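PDB 1ZVT: topoisomerase IV subunit A from Escherichia coli, which forms, with subunit B, a type II DNA topoisomerase that unlinks and relaxes DNA, its C-terminal beta-pinwheel domain, described here, probably binding DNA. Local coordinates for residues V86-M91 against A132-P137; V109-D114 against L164-K169. One frame throughout, in Å; residues are numbered along the deposited sequence.

Contact 1. Residues V86-M91 against A132-P137; sequences VDHMLM and AHVMPP
In the beta-pinwheel, two neighbouring blades meet where His88, on the outermost strand 86-90 of one four-stranded sheet, lies against Pro137 in the loop that leads to strand 138-139 of the next. The contact rests mainly on a CH-pi interaction: Pro137 CD sits 3.7 Å from the centroid of the His88 ring, 18° off its normal and nearest to CG. Proline suits this place because its CD, bonded to the ring nitrogen, is slightly polarised and presents C-H bonds to the pi cloud. With CG anti to the carbonyl carbon (chi1 -42°), the imidazole reaches out to the loop; a flat ring suits the site, since one face takes Pro137 CD while the other lies against Asp87 CB, each displaced from the ring centre. Further round the ring the approach is oblique: CE1 lies 3.6 Å from Pro136 CA, and NE2 is 4.1 Å from Val134 CG1. Leu90 adds a looser apolar touch, its CD1 4.3 Å from Pro137 CG. A classic beta bulge, with Asp87 and His88 set against the single residue Val50, interrupts the pairing with strand 47-51. Beyond the interface, Leu90 packs on Leu98 and Pro137 on Met100, both of strand 97-101, while Met89, pointing away from the loop, reaches Ile6 and Leu8 of strand 3-9.

Contact 2. Residues V109-D114 against L164-K169; sequences VCTFND and LPQLSK
Val109 and Gln166 lie abreast in a single beta bridge, and from it the extended side chain of Gln166 runs across Thr111, its NE2 3.9 Å from Thr111 CG2. Gln166 leaves with CG anti to its backbone N (chi1 -179°), which carries the methylene past Val109 O and the long chain's amide on to a water. Two backbone bonds fix the bridge, Leu167 N to Val109 O (2.9 Å) and Val109 N to Pro165 O (3.2 Å). The CG2 branch of Val109 lies 3.6 Å from Leu164 O and more loosely touches Leu164 CB; a beta-branched valine suits a strand and offers a methyl on this side. The Asp114 carboxylate turns back over its own turn: OD2 takes the N-H of Thr111 at 3.0 Å, on the anti side and 31° out of the carboxylate plane. OD1 packs in van der Waals contact beside the small Ser168, 3.7 Å from its CB. Lys123 NZ bonds both Asp114 O and Ser168 O. Were Asp114 replaced by an alanine, Thr111 N would probably lose its acceptor and the water one of its three partners. Asp114 OD2 accepts from Thr111 N and the water, and weakly from Thr111 OG1; the water also donates to Leu167 O and accepts from Gln166 NE2, so the polar end is held partly through solvent.

In the fold
The segments alternate along the chain: 86-91, 109-114, 132-137, then 164-169, so the two contacts interleave. Their centres are about 14 Å apart; contact 1 is about 4 Å from the centre of the chain and contact 2 about 14 Å. Both involve the blade built on strands 97-101 and 106-111, which takes strand 138-139 at one edge and 173-174 at the other. Contact 1 joins the approach to 138-139 to the preceding blade, and contact 2 joins strand 106-111 to the loop leading to 173-174. The ring of Phe112 connects them, its CE1 3.6 Å from Leu90 O. Edge strand 173-174 comes from chain beyond strand 155-160 of the next blade, which stitches successive blades together in the beta-pinwheel.

Contact 1. Residues V86-M91 against A132-P137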
# COMPACT_ATOMS: atom_id res chain seq x y z
N VAL A 86 -12.46 1.71 -1.93
CA VAL A 86 -11.53 0.58 -1.79
C VAL A 86 -10.30 0.84 -2.62
O VAL A 86 -10.35 0.87 -3.87
CB VAL A 86 -12.18 -0.74 -2.22
CG1 VAL A 86 -11.15 -1.85 -2.33
CG2 VAL A 86 -13.27 -1.12 -1.22
N ASP A 87 -9.16 1.01 -1.95
CA ASP A 87 -7.97 1.50 -2.63
C ASP A 87 -6.89 0.45 -2.85
O ASP A 87 -6.05 0.60 -3.73
CB ASP A 87 -7.39 2.69 -1.86
CG ASP A 87 -8.32 3.88 -1.85
OD1 ASP A 87 -9.30 3.91 -2.64
OD2 ASP A 87 -8.10 4.80 -1.03
N HIS A 88 -6.91 -0.60 -2.03
CA HIS A 88 -5.83 -1.56 -2.03
C HIS A 88 -6.37 -2.98 -1.87
O HIS A 88 -7.33 -3.20 -1.13
CB HIS A 88 -4.79 -1.28 -0.92
CG HIS A 88 -4.46 0.18 -0.75
ND1 HIS A 88 -3.61 0.85 -1.60
CD2 HIS A 88 -4.87 1.08 0.17
CE1 HIS A 88 -3.52 2.11 -1.22
NE2 HIS A 88 -4.27 2.28 -0.15
N MET A 89 -5.73 -3.91 -2.58
CA MET A 89 -6.12 -5.31 -2.58
C MET A 89 -4.87 -6.19 -2.41
O MET A 89 -3.84 -5.95 -3.07
CB MET A 89 -6.80 -5.65 -3.92
CG MET A 89 -7.25 -7.09 -4.05
SD MET A 89 -8.28 -7.45 -5.52
CE MET A 89 -7.20 -6.98 -6.88
N LEU A 90 -4.96 -7.19 -1.54
CA LEU A 90 -3.82 -8.06 -1.25
C LEU A 90 -4.26 -9.51 -1.15
O LEU A 90 -5.37 -9.81 -0.66
CB LEU A 90 -3.18 -7.69 0.09
CG LEU A 90 -2.44 -6.35 0.11
CD1 LEU A 90 -3.37 -5.20 0.48
CD2 LEU A 90 -1.29 -6.46 1.11
N MET A 91 -3.38 -10.42 -1.55
CA MET A 91 -3.59 -11.83 -1.35
C MET A 91 -2.21 -12.43 -1.12
O MET A 91 -1.40 -12.48 -2.04
CB MET A 91 -4.27 -12.44 -2.58
CG MET A 91 -4.98 -13.71 -2.35
SD MET A 91 -6.12 -14.08 -3.72
CE MET A 91 -7.02 -15.46 -3.04
N ALA A 132 -5.50 12.73 7.22
CA ALA A 132 -4.46 11.85 6.71
C ALA A 132 -5.05 10.79 5.79
O ALA A 132 -6.28 10.56 5.80
CB ALA A 132 -3.72 11.19 7.85
N HIS A 133 -4.17 10.15 5.03
CA HIS A 133 -4.55 9.09 4.09
C HIS A 133 -3.69 7.88 4.30
O HIS A 133 -2.57 7.97 4.84
CB HIS A 133 -4.36 9.59 2.65
CG HIS A 133 -5.05 10.88 2.38
ND1 HIS A 133 -4.45 12.10 2.62
CD2 HIS A 133 -6.31 11.15 1.97
CE1 HIS A 133 -5.31 13.07 2.34
NE2 HIS A 133 -6.44 12.52 1.93
N VAL A 134 -4.19 6.74 3.84
CA VAL A 134 -3.46 5.47 3.94
C VAL A 134 -2.37 5.42 2.86
O VAL A 134 -2.65 5.76 1.69
CB VAL A 134 -4.41 4.26 3.73
CG1 VAL A 134 -3.62 2.94 3.86
CG2 VAL A 134 -5.58 4.26 4.72
N MET A 135 -1.16 4.95 3.20
CA MET A 135 -0.13 4.72 2.20
C MET A 135 -0.41 3.38 1.51
O MET A 135 -1.02 2.48 2.08
CB MET A 135 1.27 4.65 2.82
CG MET A 135 1.72 5.90 3.53
SD MET A 135 1.74 7.38 2.52
CE MET A 135 3.05 7.03 1.33
N PRO A 136 0.09 3.21 0.28
CA PRO A 136 -0.04 1.87 -0.30
C PRO A 136 0.70 0.82 0.56
O PRO A 136 1.88 1.02 0.83
CB PRO A 136 0.69 2.01 -1.64
CG PRO A 136 0.57 3.48 -1.98
CD PRO A 136 0.75 4.16 -0.62
N PRO A 137 0.02 -0.26 1.03
CA PRO A 137 0.72 -1.30 1.84
C PRO A 137 1.88 -1.87 1.07
O PRO A 137 1.80 -2.00 -0.15
CB PRO A 137 -0.36 -2.40 2.03
CG PRO A 137 -1.65 -1.60 1.96
CD PRO A 137 -1.41 -0.57 0.88

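Contact 2. Residues V109-D114 against L164-K169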
# COMPACT_ATOMS: atom_id res chain seq x y z
N VAL A 109 4.76 -2.61 11.29
CA VAL A 109 4.86 -3.87 10.56
C VAL A 109 3.77 -4.78 11.12
O VAL A 109 3.52 -4.79 12.33
CB VAL A 109 6.25 -4.51 10.75
CG1 VAL A 109 6.29 -5.87 10.10
CG2 VAL A 109 7.34 -3.61 10.13
N CYS A 110 3.10 -5.53 10.25
CA CYS A 110 2.13 -6.54 10.69
C CYS A 110 2.21 -7.75 9.76
O CYS A 110 3.09 -7.80 8.91
CB CYS A 110 0.70 -5.99 10.75
SG CYS A 110 -0.04 -5.49 9.15
N THR A 111 1.34 -8.74 9.98
CA THR A 111 1.23 -9.84 9.03
C THR A 111 -0.11 -9.74 8.28
O THR A 111 -1.02 -9.04 8.72
CB THR A 111 1.29 -11.22 9.72
OG1 THR A 111 0.18 -11.35 10.62
CG2 THR A 111 2.63 -11.43 10.47
N PHE A 112 -0.21 -10.47 7.18
CA PHE A 112 -1.45 -10.51 6.38
C PHE A 112 -2.63 -10.95 7.24
O PHE A 112 -3.76 -10.43 7.11
CB PHE A 112 -1.25 -11.47 5.19
CG PHE A 112 -2.44 -11.56 4.26
CD1 PHE A 112 -2.69 -10.56 3.33
CD2 PHE A 112 -3.29 -12.66 4.31
CE1 PHE A 112 -3.80 -10.66 2.45
CE2 PHE A 112 -4.42 -12.76 3.44
CZ PHE A 112 -4.66 -11.74 2.50
N ASN A 113 -2.39 -11.90 8.14
CA ASN A 113 -3.44 -12.37 9.03
C ASN A 113 -4.10 -11.24 9.82
O ASN A 113 -5.31 -11.28 10.05
CB ASN A 113 -2.91 -13.44 9.99
CG ASN A 113 -4.03 -14.12 10.73
OD1 ASN A 113 -4.10 -14.08 11.96
ND2 ASN A 113 -4.96 -14.69 9.98
N ASP A 114 -3.33 -10.21 10.18
CA ASP A 114 -3.84 -9.07 10.93
C ASP A 114 -4.84 -8.26 10.14
O ASP A 114 -5.63 -7.54 10.72
CB ASP A 114 -2.71 -8.15 11.36
CG ASP A 114 -1.81 -8.79 12.39
OD1 ASP A 114 -2.35 -9.47 13.31
OD2 ASP A 114 -0.59 -8.62 12.30
N LEU A 164 11.14 -0.69 12.75
CA LEU A 164 9.77 -0.30 12.98
C LEU A 164 9.00 -1.39 13.74
O LEU A 164 8.89 -2.53 13.25
CB LEU A 164 9.10 -0.02 11.63
CG LEU A 164 7.70 0.60 11.69
CD1 LEU A 164 7.70 1.96 12.36
CD2 LEU A 164 7.17 0.71 10.30
N PRO A 165 8.49 -1.06 14.94
CA PRO A 165 7.81 -2.07 15.76
C PRO A 165 6.63 -2.72 15.06
O PRO A 165 5.91 -2.08 14.28
CB PRO A 165 7.34 -1.27 16.99
CG PRO A 165 8.33 -0.16 17.12
CD PRO A 165 8.57 0.24 15.66
N GLN A 166 6.46 -4.01 15.34
CA GLN A 166 5.33 -4.78 14.85
C GLN A 166 4.09 -4.57 15.73
O GLN A 166 4.18 -4.61 16.95
CB GLN A 166 5.70 -6.27 14.76
CG GLN A 166 4.58 -7.16 14.25
CD GLN A 166 5.02 -8.57 13.88
OE1 GLN A 166 6.20 -8.91 13.98
NE2 GLN A 166 4.07 -9.38 13.43
N LEU A 167 2.95 -4.32 15.10
CA LEU A 167 1.67 -4.15 15.77
C LEU A 167 0.59 -4.90 14.99
O LEU A 167 0.82 -5.30 13.84
CB LEU A 167 1.28 -2.67 15.86
CG LEU A 167 2.15 -1.75 16.73
CD1 LEU A 167 1.69 -0.31 16.52
CD2 LEU A 167 2.13 -2.14 18.24
N SER A 168 -0.57 -5.11 15.60
CA SER A 168 -1.69 -5.77 14.89
C SER A 168 -2.68 -4.73 14.39
O SER A 168 -3.55 -5.04 13.57
CB SER A 168 -2.41 -6.78 15.79
OG SER A 168 -2.93 -6.12 16.93
N LYS A 169 -2.57 -3.52 14.92
CA LYS A 169 -3.40 -2.39 14.51
C LYS A 169 -2.95 -1.12 15.24
O LYS A 169 -2.08 -1.19 16.13
CB LYS A 169 -4.87 -2.67 14.85
CG LYS A 169 -5.12 -2.78 16.36
CD LYS A 169 -6.58 -3.19 16.68
CE LYS A 169 -6.86 -3.04 18.17
NZ LYS A 169 -5.75 -3.56 19.05
O HOH W 1 1.35 -8.00 13.94